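Local structure of polyprenyl synthetase (Nonlabens dokdonensis, 6KD7) at residues 26-31 and 105-110; 114-118 and 130-134; 161-166 and 203-207. The protein probably condenses isoprenoid diphosphates into longer prenyl chains in a magnesium-dependent reaction, as a geranylgeranyl pyrophosphate synthase. All coordinates share one frame; numbering follows the deposited sequence.

Contact 1. Residues 26-31 and 105-110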
ATOM      1  N   GLY A  26     -13.122  26.366   2.257  1.00 24.81           N
ATOM      2  CA  GLY A  26     -12.510  25.170   1.628  1.00 25.42           C
ATOM      3  C   GLY A  26     -12.068  25.421   0.190  1.00 26.74           C
ATOM      4  O   GLY A  26     -11.160  24.699  -0.332  1.00 27.09           O
ATOM      5  N   LEU A  27     -12.713  26.378  -0.478  1.00 25.77           N
ATOM      6  CA  LEU A  27     -12.321  26.747  -1.850  1.00 25.73           C
ATOM      7  C   LEU A  27     -11.281  27.884  -1.837  1.00 23.14           C
ATOM      8  O   LEU A  27     -10.313  27.820  -2.630  1.00 26.51           O
ATOM      9  CB  LEU A  27     -13.586  27.170  -2.588  1.00 24.56           C
ATOM     10  CG  LEU A  27     -13.336  27.465  -4.051  1.00 26.29           C
ATOM     11  CD1 LEU A  27     -12.912  26.183  -4.773  1.00 25.01           C
ATOM     12  CD2 LEU A  27     -14.576  28.078  -4.702  1.00 27.61           C
ATOM     13  N   TYR A  28     -11.504  28.949  -1.057  1.00 23.95           N
ATOM     14  CA  TYR A  28     -10.756  30.230  -1.235  1.00 24.90           C
ATOM     15  C   TYR A  28      -9.566  30.331  -0.266  1.00 24.87           C
ATOM     16  O   TYR A  28      -8.584  30.996  -0.654  1.00 26.20           O
ATOM     17  CB  TYR A  28     -11.696  31.434  -1.130  1.00 26.82           C
ATOM     18  CG  TYR A  28     -12.690  31.534  -2.263  1.00 27.01           C
ATOM     19  CD1 TYR A  28     -12.273  31.787  -3.564  1.00 26.37           C
ATOM     20  CD2 TYR A  28     -14.052  31.409  -2.041  1.00 27.84           C
ATOM     21  CE1 TYR A  28     -13.173  31.922  -4.611  1.00 27.31           C
ATOM     22  CE2 TYR A  28     -14.963  31.526  -3.088  1.00 27.43           C
ATOM     23  CZ  TYR A  28     -14.525  31.816  -4.363  1.00 27.38           C
ATOM     24  OH  TYR A  28     -15.429  31.896  -5.376  1.00 30.54           O
ATOM     25  N   ASP A  29      -9.565  29.642   0.878  1.00 26.36           N
ATOM     26  CA  ASP A  29      -8.394  29.711   1.811  1.00 28.59           C
ATOM     27  C   ASP A  29      -7.099  29.382   1.073  1.00 25.88           C
ATOM     28  O   ASP A  29      -6.131  30.124   1.165  1.00 24.64           O
ATOM     29  CB  ASP A  29      -8.478  28.734   2.981  1.00 30.24           C
ATOM     30  CG  ASP A  29      -9.407  29.153   4.093  1.00 33.04           C
ATOM     31  OD1 ASP A  29      -9.924  30.312   4.049  1.00 30.63           O
ATOM     32  OD2 ASP A  29      -9.614  28.294   4.992  1.00 35.02           O
ATOM     33  N   PRO A  30      -7.051  28.322   0.229  1.00 24.46           N
ATOM     34  CA  PRO A  30      -5.848  28.019  -0.512  1.00 23.49           C
ATOM     35  C   PRO A  30      -5.477  29.082  -1.543  1.00 24.31           C
ATOM     36  O   PRO A  30      -4.312  29.152  -1.913  1.00 23.40           O
ATOM     37  CB  PRO A  30      -6.121  26.655  -1.169  1.00 23.24           C
ATOM     38  CG  PRO A  30      -7.326  26.121  -0.481  1.00 24.18           C
ATOM     39  CD  PRO A  30      -8.115  27.354  -0.065  1.00 25.71           C
ATOM     40  N   VAL A  31      -6.417  29.907  -1.997  1.00 25.90           N
ATOM     41  CA  VAL A  31      -6.040  30.973  -2.962  1.00 24.86           C
ATOM     42  C   VAL A  31      -5.197  32.007  -2.201  1.00 23.93           C
ATOM     43  O   VAL A  31      -4.137  32.404  -2.701  1.00 23.30           O
ATOM     44  CB  VAL A  31      -7.271  31.638  -3.582  1.00 29.36           C
ATOM     45  CG1 VAL A  31      -6.855  32.800  -4.486  1.00 29.38           C
ATOM     46  CG2 VAL A  31      -8.145  30.628  -4.317  1.00 27.18           C
ATOM     47  N   LEU A 105      -9.689  21.641  -7.467  1.00 21.01           N
ATOM     48  CA  LEU A 105     -10.870  22.526  -7.508  1.00 21.59           C
ATOM     49  C   LEU A 105     -10.445  23.976  -7.284  1.00 24.78           C
ATOM     50  O   LEU A 105     -10.937  24.842  -8.029  1.00 24.29           O
ATOM     51  CB  LEU A 105     -11.852  22.087  -6.428  1.00 21.89           C
ATOM     52  CG  LEU A 105     -13.138  22.895  -6.397  1.00 22.67           C
ATOM     53  CD1 LEU A 105     -13.895  22.699  -7.719  1.00 24.96           C
ATOM     54  CD2 LEU A 105     -13.990  22.453  -5.235  1.00 22.35           C
ATOM     55  N   THR A 106      -9.587  24.255  -6.290  1.00 23.03           N
ATOM     56  CA  THR A 106      -9.128  25.642  -6.044  1.00 21.20           C
ATOM     57  C   THR A 106      -8.381  26.133  -7.274  1.00 20.82           C
ATOM     58  O   THR A 106      -8.519  27.318  -7.626  1.00 21.04           O
ATOM     59  CB  THR A 106      -8.308  25.751  -4.760  1.00 21.71           C
ATOM     60  OG1 THR A 106      -9.273  25.475  -3.748  1.00 22.20           O
ATOM     61  CG2 THR A 106      -7.718  27.113  -4.566  1.00 21.79           C
ATOM     62  N   GLY A 107      -7.573  25.301  -7.906  1.00 19.90           N
ATOM     63  CA  GLY A 107      -6.845  25.788  -9.093  1.00 20.36           C
ATOM     64  C   GLY A 107      -7.838  26.185 -10.201  1.00 22.79           C
ATOM     65  O   GLY A 107      -7.619  27.194 -10.920  1.00 20.69           O
ATOM     66  N   ASP A 108      -8.881  25.367 -10.392  1.00 20.86           N
ATOM     67  CA  ASP A 108      -9.953  25.645 -11.376  1.00 21.34           C
ATOM     68  C   ASP A 108     -10.563  27.019 -11.039  1.00 20.12           C
ATOM     69  O   ASP A 108     -10.680  27.823 -11.949  1.00 21.24           O
ATOM     70  CB  ASP A 108     -11.006  24.549 -11.373  1.00 20.22           C
ATOM     71  CG  ASP A 108     -10.554  23.193 -11.901  1.00 19.70           C
ATOM     72  OD1 ASP A 108      -9.426  23.104 -12.512  1.00 20.54           O
ATOM     73  OD2 ASP A 108     -11.371  22.198 -11.694  1.00 20.04           O
ATOM     74  N   ALA A 109     -10.894  27.278  -9.776  1.00 20.43           N
ATOM     75  CA  ALA A 109     -11.529  28.533  -9.323  1.00 21.98           C
ATOM     76  C   ALA A 109     -10.562  29.694  -9.624  1.00 23.44           C
ATOM     77  O   ALA A 109     -11.031  30.738 -10.110  1.00 22.69           O
ATOM     78  CB  ALA A 109     -11.946  28.487  -7.898  1.00 20.57           C
ATOM     79  N   MET A 110      -9.257  29.490  -9.499  1.00 25.08           N
ATOM     80  CA  MET A 110      -8.280  30.582  -9.705  1.00 22.80           C
ATOM     81  C   MET A 110      -8.232  30.910 -11.193  1.00 24.16           C
ATOM     82  O   MET A 110      -8.133  32.113 -11.512  1.00 22.32           O
ATOM     83  CB  MET A 110      -6.884  30.234  -9.164  1.00 22.01           C
ATOM     84  CG  MET A 110      -6.862  30.226  -7.631  1.00 26.03           C
ATOM     85  SD  MET A 110      -5.215  29.811  -6.999  1.00 27.10           S
ATOM     86  CE  MET A 110      -4.379  31.300  -7.515  1.00 27.88           C
TER
HETATM   87  O   HOH W   1     -10.959  23.283  -3.067  1.00 30.67           O

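Contact 2. Residues 114-118 and 130-134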
ATOM      1  N   ALA A 114      -9.083  34.697 -12.568  1.00 21.25           N
ATOM      2  CA  ALA A 114      -8.170  35.442 -13.438  1.00 24.31           C
ATOM      3  C   ALA A 114      -8.998  36.075 -14.559  1.00 28.39           C
ATOM      4  O   ALA A 114      -8.842  37.278 -14.821  1.00 24.86           O
ATOM      5  CB  ALA A 114      -7.102  34.550 -13.993  1.00 25.38           C
ATOM      6  N   TYR A 115      -9.798  35.267 -15.261  1.00 26.68           N
ATOM      7  CA  TYR A 115     -10.615  35.761 -16.399  1.00 25.79           C
ATOM      8  C   TYR A 115     -11.472  36.927 -15.908  1.00 23.69           C
ATOM      9  O   TYR A 115     -11.590  37.894 -16.619  1.00 28.71           O
ATOM     10  CB  TYR A 115     -11.481  34.660 -16.996  1.00 24.23           C
ATOM     11  CG  TYR A 115     -10.781  33.790 -17.993  1.00 23.81           C
ATOM     12  CD1 TYR A 115     -10.638  34.218 -19.295  1.00 22.50           C
ATOM     13  CD2 TYR A 115     -10.355  32.507 -17.684  1.00 22.15           C
ATOM     14  CE1 TYR A 115     -10.005  33.450 -20.251  1.00 23.88           C
ATOM     15  CE2 TYR A 115      -9.746  31.710 -18.643  1.00 23.16           C
ATOM     16  CZ  TYR A 115      -9.589  32.177 -19.938  1.00 23.01           C
ATOM     17  OH  TYR A 115      -9.011  31.475 -20.940  1.00 22.41           O
ATOM     18  N   ARG A 116     -12.045  36.805 -14.726  1.00 22.20           N
ATOM     19  CA  ARG A 116     -12.972  37.833 -14.202  1.00 26.55           C
ATOM     20  C   ARG A 116     -12.278  39.177 -13.964  1.00 28.54           C
ATOM     21  O   ARG A 116     -12.974  40.171 -13.926  1.00 28.34           O
ATOM     22  CB  ARG A 116     -13.674  37.308 -12.956  1.00 26.80           C
ATOM     23  CG  ARG A 116     -14.302  35.945 -13.173  1.00 31.09           C
ATOM     24  CD  ARG A 116     -15.690  35.911 -12.612  1.00 34.38           C
ATOM     25  NE  ARG A 116     -15.779  36.205 -11.199  1.00 36.44           N
ATOM     26  CZ  ARG A 116     -16.877  36.670 -10.640  1.00 34.19           C
ATOM     27  NH1 ARG A 116     -16.918  36.902  -9.346  1.00 34.13           N
ATOM     28  NH2 ARG A 116     -17.933  36.909 -11.385  1.00 31.70           N
ATOM     29  N   LEU A 117     -10.970  39.172 -13.753  1.00 27.90           N
ATOM     30  CA  LEU A 117     -10.224  40.407 -13.449  1.00 28.74           C
ATOM     31  C   LEU A 117     -10.120  41.281 -14.717  1.00 29.69           C
ATOM     32  O   LEU A 117      -9.695  42.431 -14.584  1.00 33.83           O
ATOM     33  CB  LEU A 117      -8.857  40.030 -12.835  1.00 28.54           C
ATOM     34  CG  LEU A 117      -8.919  39.701 -11.332  1.00 28.15           C
ATOM     35  CD1 LEU A 117      -7.802  38.768 -10.920  1.00 30.52           C
ATOM     36  CD2 LEU A 117      -8.875  40.951 -10.463  1.00 30.70           C
ATOM     37  N   PHE A 118     -10.460  40.769 -15.904  1.00 28.51           N
ATOM     38  CA  PHE A 118     -10.493  41.565 -17.147  1.00 28.23           C
ATOM     39  C   PHE A 118     -11.788  42.404 -17.222  1.00 30.58           C
ATOM     40  O   PHE A 118     -11.848  43.279 -18.053  1.00 27.80           O
ATOM     41  CB  PHE A 118     -10.346  40.678 -18.373  1.00 26.85           C
ATOM     42  CG  PHE A 118      -9.049  39.948 -18.423  1.00 30.92           C
ATOM     43  CD1 PHE A 118      -7.877  40.562 -18.048  1.00 33.56           C
ATOM     44  CD2 PHE A 118      -8.977  38.643 -18.867  1.00 32.23           C
ATOM     45  CE1 PHE A 118      -6.666  39.892 -18.089  1.00 28.49           C
ATOM     46  CE2 PHE A 118      -7.766  37.964 -18.873  1.00 31.47           C
ATOM     47  CZ  PHE A 118      -6.608  38.589 -18.487  1.00 27.92           C
ATOM     48  N   ASN A 130      -8.531  38.970 -23.356  1.00 28.13           N
ATOM     49  CA  ASN A 130      -9.066  37.585 -23.274  1.00 28.92           C
ATOM     50  C   ASN A 130      -8.402  36.765 -24.355  1.00 28.91           C
ATOM     51  O   ASN A 130      -7.923  35.657 -24.095  1.00 25.61           O
ATOM     52  CB  ASN A 130     -10.577  37.478 -23.401  1.00 28.21           C
ATOM     53  CG  ASN A 130     -11.213  37.680 -22.068  1.00 34.16           C
ATOM     54  OD1 ASN A 130     -11.488  38.825 -21.682  1.00 43.46           O
ATOM     55  ND2 ASN A 130     -11.479  36.586 -21.367  1.00 34.81           N
ATOM     56  N   LYS A 131      -8.327  37.313 -25.559  1.00 29.10           N
ATOM     57  CA  LYS A 131      -7.772  36.553 -26.704  1.00 27.88           C
ATOM     58  C   LYS A 131      -6.298  36.171 -26.513  1.00 29.28           C
ATOM     59  O   LYS A 131      -5.998  35.009 -26.683  1.00 25.45           O
ATOM     60  CB  LYS A 131      -7.949  37.372 -27.980  1.00 34.04           C
ATOM     61  CG  LYS A 131      -7.774  36.594 -29.270  1.00 38.64           C
ATOM     62  CD  LYS A 131      -8.562  37.192 -30.394  1.00 46.68           C
ATOM     63  CE  LYS A 131      -8.414  36.432 -31.689  1.00 51.89           C
ATOM     64  NZ  LYS A 131      -6.998  36.146 -31.990  1.00 57.15           N
ATOM     65  N   VAL A 132      -5.433  37.086 -26.086  1.00 25.58           N
ATOM     66  CA  VAL A 132      -3.994  36.715 -25.986  1.00 25.31           C
ATOM     67  C   VAL A 132      -3.816  35.843 -24.717  1.00 22.35           C
ATOM     68  O   VAL A 132      -2.992  34.896 -24.756  1.00 23.49           O
ATOM     69  CB  VAL A 132      -3.044  37.930 -26.000  1.00 26.38           C
ATOM     70  CG1 VAL A 132      -3.266  38.817 -24.791  1.00 23.55           C
ATOM     71  CG2 VAL A 132      -1.598  37.460 -26.092  1.00 25.46           C
ATOM     72  N   PHE A 133      -4.619  36.083 -23.689  1.00 22.15           N
ATOM     73  CA  PHE A 133      -4.574  35.351 -22.401  1.00 27.03           C
ATOM     74  C   PHE A 133      -4.915  33.865 -22.636  1.00 28.21           C
ATOM     75  O   PHE A 133      -4.111  32.998 -22.256  1.00 23.89           O
ATOM     76  CB  PHE A 133      -5.529  35.969 -21.389  1.00 25.64           C
ATOM     77  CG  PHE A 133      -5.546  35.289 -20.049  1.00 25.78           C
ATOM     78  CD1 PHE A 133      -4.482  35.420 -19.162  1.00 29.43           C
ATOM     79  CD2 PHE A 133      -6.644  34.536 -19.662  1.00 26.86           C
ATOM     80  CE1 PHE A 133      -4.541  34.834 -17.907  1.00 26.69           C
ATOM     81  CE2 PHE A 133      -6.662  33.874 -18.445  1.00 26.22           C
ATOM     82  CZ  PHE A 133      -5.622  34.058 -17.560  1.00 30.20           C
ATOM     83  N   SER A 134      -6.038  33.608 -23.302  1.00 24.38           N
ATOM     84  CA  SER A 134      -6.546  32.253 -23.620  1.00 24.14           C
ATOM     85  C   SER A 134      -5.575  31.530 -24.533  1.00 23.82           C
ATOM     86  O   SER A 134      -5.305  30.370 -24.312  1.00 27.59           O
ATOM     87  CB  SER A 134      -7.935  32.301 -24.201  1.00 22.36           C
ATOM     88  OG  SER A 134      -8.867  32.737 -23.219  1.00 21.86           O
TER

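Contact 3. Residues 161-166 and 203-207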
ATOM      1  N   TYR A 161      13.053  20.661 -27.541  1.00 28.58           N
ATOM      2  CA  TYR A 161      13.229  21.189 -26.170  1.00 30.67           C
ATOM      3  C   TYR A 161      12.943  22.714 -26.160  1.00 33.09           C
ATOM      4  O   TYR A 161      12.240  23.176 -25.242  1.00 29.44           O
ATOM      5  CB  TYR A 161      14.621  20.871 -25.607  1.00 28.83           C
ATOM      6  CG  TYR A 161      14.759  21.306 -24.169  1.00 29.57           C
ATOM      7  CD1 TYR A 161      14.152  20.571 -23.146  1.00 27.27           C
ATOM      8  CD2 TYR A 161      15.362  22.523 -23.843  1.00 29.30           C
ATOM      9  CE1 TYR A 161      14.213  20.999 -21.822  1.00 26.66           C
ATOM     10  CE2 TYR A 161      15.398  22.979 -22.528  1.00 30.10           C
ATOM     11  CZ  TYR A 161      14.832  22.209 -21.515  1.00 28.35           C
ATOM     12  OH  TYR A 161      14.865  22.678 -20.240  1.00 25.89           O
ATOM     13  N   LEU A 162      13.466  23.492 -27.125  1.00 33.37           N
ATOM     14  CA  LEU A 162      13.304  24.980 -27.074  1.00 32.33           C
ATOM     15  C   LEU A 162      11.839  25.339 -27.315  1.00 28.38           C
ATOM     16  O   LEU A 162      11.314  26.217 -26.630  1.00 30.77           O
ATOM     17  CB  LEU A 162      14.223  25.645 -28.097  1.00 30.42           C
ATOM     18  CG  LEU A 162      15.712  25.508 -27.755  1.00 30.45           C
ATOM     19  CD1 LEU A 162      16.585  25.979 -28.922  1.00 31.41           C
ATOM     20  CD2 LEU A 162      16.038  26.244 -26.469  1.00 27.79           C
ATOM     21  N   ASN A 163      11.186  24.612 -28.206  1.00 27.84           N
ATOM     22  CA  ASN A 163       9.734  24.768 -28.459  1.00 29.72           C
ATOM     23  C   ASN A 163       8.965  24.464 -27.163  1.00 30.31           C
ATOM     24  O   ASN A 163       8.034  25.227 -26.817  1.00 29.19           O
ATOM     25  CB  ASN A 163       9.305  23.917 -29.656  1.00 29.82           C
ATOM     26  CG  ASN A 163       7.838  24.118 -29.942  1.00 31.52           C
ATOM     27  OD1 ASN A 163       7.459  25.226 -30.245  1.00 36.67           O
ATOM     28  ND2 ASN A 163       7.000  23.122 -29.699  1.00 33.57           N
ATOM     29  N   MET A 164       9.361  23.425 -26.415  1.00 27.90           N
ATOM     30  CA  MET A 164       8.604  23.056 -25.206  1.00 26.02           C
ATOM     31  C   MET A 164       8.751  24.173 -24.155  1.00 26.27           C
ATOM     32  O   MET A 164       7.705  24.641 -23.605  1.00 25.80           O
ATOM     33  CB  MET A 164       9.066  21.695 -24.687  1.00 27.20           C
ATOM     34  CG  MET A 164       8.395  21.280 -23.379  1.00 26.61           C
ATOM     35  SD  MET A 164       9.138  21.978 -21.893  1.00 25.76           S
ATOM     36  CE  MET A 164      10.711  21.113 -21.856  1.00 25.40           C
ATOM     37  N   ILE A 165       9.980  24.590 -23.845  1.00 25.36           N
ATOM     38  CA  ILE A 165      10.168  25.641 -22.811  1.00 27.97           C
ATOM     39  C   ILE A 165       9.586  26.983 -23.280  1.00 26.87           C
ATOM     40  O   ILE A 165       9.103  27.777 -22.418  1.00 25.64           O
ATOM     41  CB  ILE A 165      11.620  25.778 -22.339  1.00 29.35           C
ATOM     42  CG1 ILE A 165      12.577  26.159 -23.459  1.00 27.34           C
ATOM     43  CG2 ILE A 165      12.034  24.521 -21.584  1.00 30.48           C
ATOM     44  CD1 ILE A 165      13.907  26.664 -22.922  1.00 31.00           C
ATOM     45  N   LYS A 166       9.493  27.204 -24.581  1.00 27.18           N
ATOM     46  CA  LYS A 166       8.847  28.444 -25.064  1.00 28.58           C
ATOM     47  C   LYS A 166       7.394  28.420 -24.625  1.00 25.78           C
ATOM     48  O   LYS A 166       6.940  29.411 -23.970  1.00 27.81           O
ATOM     49  CB  LYS A 166       8.964  28.576 -26.581  1.00 30.84           C
ATOM     50  CG  LYS A 166       8.273  29.822 -27.126  1.00 36.93           C
ATOM     51  CD  LYS A 166       8.387  29.953 -28.619  1.00 40.01           C
ATOM     52  CE  LYS A 166       7.064  30.136 -29.300  1.00 49.73           C
ATOM     53  NZ  LYS A 166       7.217  29.780 -30.728  1.00 62.26           N
ATOM     54  N   LEU A 203      12.942  32.703 -22.641  1.00 25.94           N
ATOM     55  CA  LEU A 203      13.838  31.608 -23.044  1.00 29.51           C
ATOM     56  C   LEU A 203      15.197  31.747 -22.344  1.00 31.99           C
ATOM     57  O   LEU A 203      15.710  30.752 -21.826  1.00 31.47           O
ATOM     58  CB  LEU A 203      13.943  31.595 -24.565  1.00 29.55           C
ATOM     59  CG  LEU A 203      12.735  31.032 -25.313  1.00 31.67           C
ATOM     60  CD1 LEU A 203      12.890  31.262 -26.823  1.00 30.72           C
ATOM     61  CD2 LEU A 203      12.542  29.538 -25.038  1.00 32.26           C
ATOM     62  N   ALA A 204      15.779  32.938 -22.299  1.00 32.08           N
ATOM     63  CA  ALA A 204      17.030  33.173 -21.564  1.00 30.03           C
ATOM     64  C   ALA A 204      16.810  32.789 -20.106  1.00 28.81           C
ATOM     65  O   ALA A 204      17.691  32.183 -19.487  1.00 28.93           O
ATOM     66  CB  ALA A 204      17.475  34.623 -21.701  1.00 33.75           C
ATOM     67  N   PHE A 205      15.725  33.248 -19.525  1.00 26.29           N
ATOM     68  CA  PHE A 205      15.455  33.028 -18.085  1.00 30.89           C
ATOM     69  C   PHE A 205      15.392  31.489 -17.788  1.00 32.18           C
ATOM     70  O   PHE A 205      15.936  30.995 -16.788  1.00 29.50           O
ATOM     71  CB  PHE A 205      14.174  33.785 -17.735  1.00 29.46           C
ATOM     72  CG  PHE A 205      13.810  33.810 -16.279  1.00 36.18           C
ATOM     73  CD1 PHE A 205      14.718  34.289 -15.332  1.00 40.70           C
ATOM     74  CD2 PHE A 205      12.554  33.385 -15.855  1.00 37.96           C
ATOM     75  CE1 PHE A 205      14.394  34.325 -13.981  1.00 39.30           C
ATOM     76  CE2 PHE A 205      12.225  33.447 -14.500  1.00 41.67           C
ATOM     77  CZ  PHE A 205      13.152  33.873 -13.564  1.00 40.67           C
ATOM     78  N   GLN A 206      14.713  30.729 -18.634  1.00 28.80           N
ATOM     79  CA  GLN A 206      14.486  29.287 -18.421  1.00 29.48           C
ATOM     80  C   GLN A 206      15.802  28.550 -18.670  1.00 29.61           C
ATOM     81  O   GLN A 206      16.105  27.636 -17.887  1.00 27.55           O
ATOM     82  CB  GLN A 206      13.395  28.763 -19.333  1.00 27.11           C
ATOM     83  CG  GLN A 206      13.171  27.278 -19.179  1.00 30.78           C
ATOM     84  CD  GLN A 206      12.902  26.845 -17.760  1.00 30.27           C
ATOM     85  OE1 GLN A 206      13.463  25.854 -17.304  1.00 32.31           O
ATOM     86  NE2 GLN A 206      12.041  27.566 -17.071  1.00 28.20           N
ATOM     87  N   LEU A 207      16.550  28.918 -19.705  1.00 28.23           N
ATOM     88  CA  LEU A 207      17.889  28.324 -19.935  1.00 29.51           C
ATOM     89  C   LEU A 207      18.785  28.589 -18.728  1.00 31.38           C
ATOM     90  O   LEU A 207      19.556  27.661 -18.349  1.00 31.08           O
ATOM     91  CB  LEU A 207      18.482  28.778 -21.258  1.00 29.64           C
ATOM     92  CG  LEU A 207      17.727  28.217 -22.458  1.00 32.78           C
ATOM     93  CD1 LEU A 207      18.280  28.779 -23.742  1.00 39.26           C
ATOM     94  CD2 LEU A 207      17.798  26.700 -22.502  1.00 36.23           C
TER

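Contact 1. Residues 26-31 and 105-110
Thr106 is a knob set into a hole formed by Gly26, Leu27, Pro30 and Val31, where helix 25-35 crosses helix 100-116 in the all-helical polyprenyl synthase fold. The local axes approach to 8.9 Å at a signed crossing angle of -73°. The polar half of the joint coincides with a kink that probably makes Leu27 O available: Pro30 has no N-H, and Val31 N bonds to Tyr28 O instead of reaching back to Leu27 O. Leu27 O receives its bond from the other helix, with Thr106 OG1 donating over 2.8 Å at a C=O...donor angle of 126°. The first torsion of Thr106 (chi1 -67°) sets OG1 beside its own backbone N and leaves CG2 to enter the apolar half of the hole, where Thr106 CG2 lies 3.5 Å from Val31 CG2 and 3.8 Å from Pro30 CB. A water donates to Thr106 OG1 over 2.8 Å and also lies close to Gly26 O.

Leu27 extends alongside Thr106 in the opposite direction, bringing Leu27 CD1 within 3.7 Å of Leu105 CG and 4.0 Å of Ala109 CB. The second subunit also borders this site: its Glu142 bonds Tyr28 OH, and its Leu138 packs on Ala109. At the far end, Met110 and Val31 slide past one another, with Met110 CG 3.6 Å from Val31 CG2.

Contact 2. Residues 114-118 and 130-134
Phe133 is held between Tyr115 and Phe118 in an aromatic cluster that joins residues 114-118, in the last part of helix 100-116 and just beyond, to helix 123-150. Both pairs are T-shaped, but Phe133 plays a different part in each. Toward Tyr115 it offers its edge: the planes stand at 90°, the centroids of the Tyr115 and Phe133 rings are 4.9 Å apart, and Phe133 CE2 sits over the centre of the tyrosine ring. Toward Phe118 it offers a face. Here the planes meet at 79° with the Phe118 and Phe133 centroids 5.1 Å apart, and Phe118 CE2 reaches to 3.7 Å from Phe133 CG, displaced toward the rim. Phe133 reaches both rings because its chi1 of -180° carries the ring away from its own N, and Phe133 CZ arrives 3.9 Å from Ala114 CB. Phe71 adds a further edge-to-face partner to Phe133.

The Asn130 amide lies beside Phe118 and at the edge of the Tyr115 ring. The looser side holds the partly exposed Arg116, Leu117 and Lys131. None of them reaches across this pairing; Arg116 packs on Ser134 and Lys131 on Glu119 of the second subunit. Tyr115 also stacks on Tyr115 of that subunit, so the cluster continues into the interface with the second subunit.

At the phenol end, Tyr115 OH and Ser134 OG are hydrogen-bonded over 2.6 Å, and either could be the donor. Ser134 OG approaches near the plane of the tyrosine ring, clear of the face that Phe133 covers. The chemistry thus divides: ring edges against ring faces supply the apolar cohesion, while one short hydroxyl pair gives two buried polar groups a partner and helps fix where the phenol ends.

Contact 3. Residues 161-166 and 203-207
Ile165 points into the crossing of helix 158-183 with helix 188-215, two core helices of the all-alpha prenyl synthase fold. The local axes pass 10.3 Å apart at 107°, and the interface is built from aliphatic branches. Starting from the backbone, Ile165 CB lies 3.8 Å from Gln206 CG, and its CG2 branch leans on that same methylene. CG1 takes the position between the backbone N and the carbonyl carbon (chi1 61°), which turns the longer branch toward Leu203, and Ile165 CG1 meets Leu203 CD2 at 3.7 Å. At the tip, Ile165 CD1 lies in a three-sided apolar setting, 3.8 Å from Leu203 CD2, 3.9 Å from Leu207 CD2, and beside Gln206 CG.

Leu203 CD2 is therefore shared. Besides meeting Ile165, Leu203 CD2 rests 3.9 Å from Lys166 CA, while the lysine chain leads away from the crossing. Gln206 turns its aliphatic part to Ile165, and its side chain comes within about 4 Å of a bound magnesium ion; the neighbouring Phe205 touches the pyrophosphate. Tyr161 OH is hydrogen-bonded to Asp210, part of the second aspartate-rich motif of this family. Tyr236 and Tyr294 cover the Leu162 and Leu207 side of the crossing. There Leu207 CD2 meets the Tyr161 ring at its edge, near the ring plane, 4.4 Å from Tyr161 CE2.

Contacts 1 and 2 use successive parts of helix 100-116, with centres 18 Å apart, and both touch the second subunit, so that helix links the 25-35 packing to the aromatic cluster along the interface with the second subunit. Contact 3 belongs to the interior of a single subunit: no other chain touches its segments, and its centre is 29 Å from that of contact 1 and 24 Å from that of contact 2. Contacts 2 and 3 come no closer than about 11 Å between nearest atoms, although helices 123-150 and 158-183 are consecutive. The contacts differ in their distance from the pyrophosphate: Phe205 of contact 3 touches it, whereas the Met110 side chain of contact 1 stays about 11 Å away.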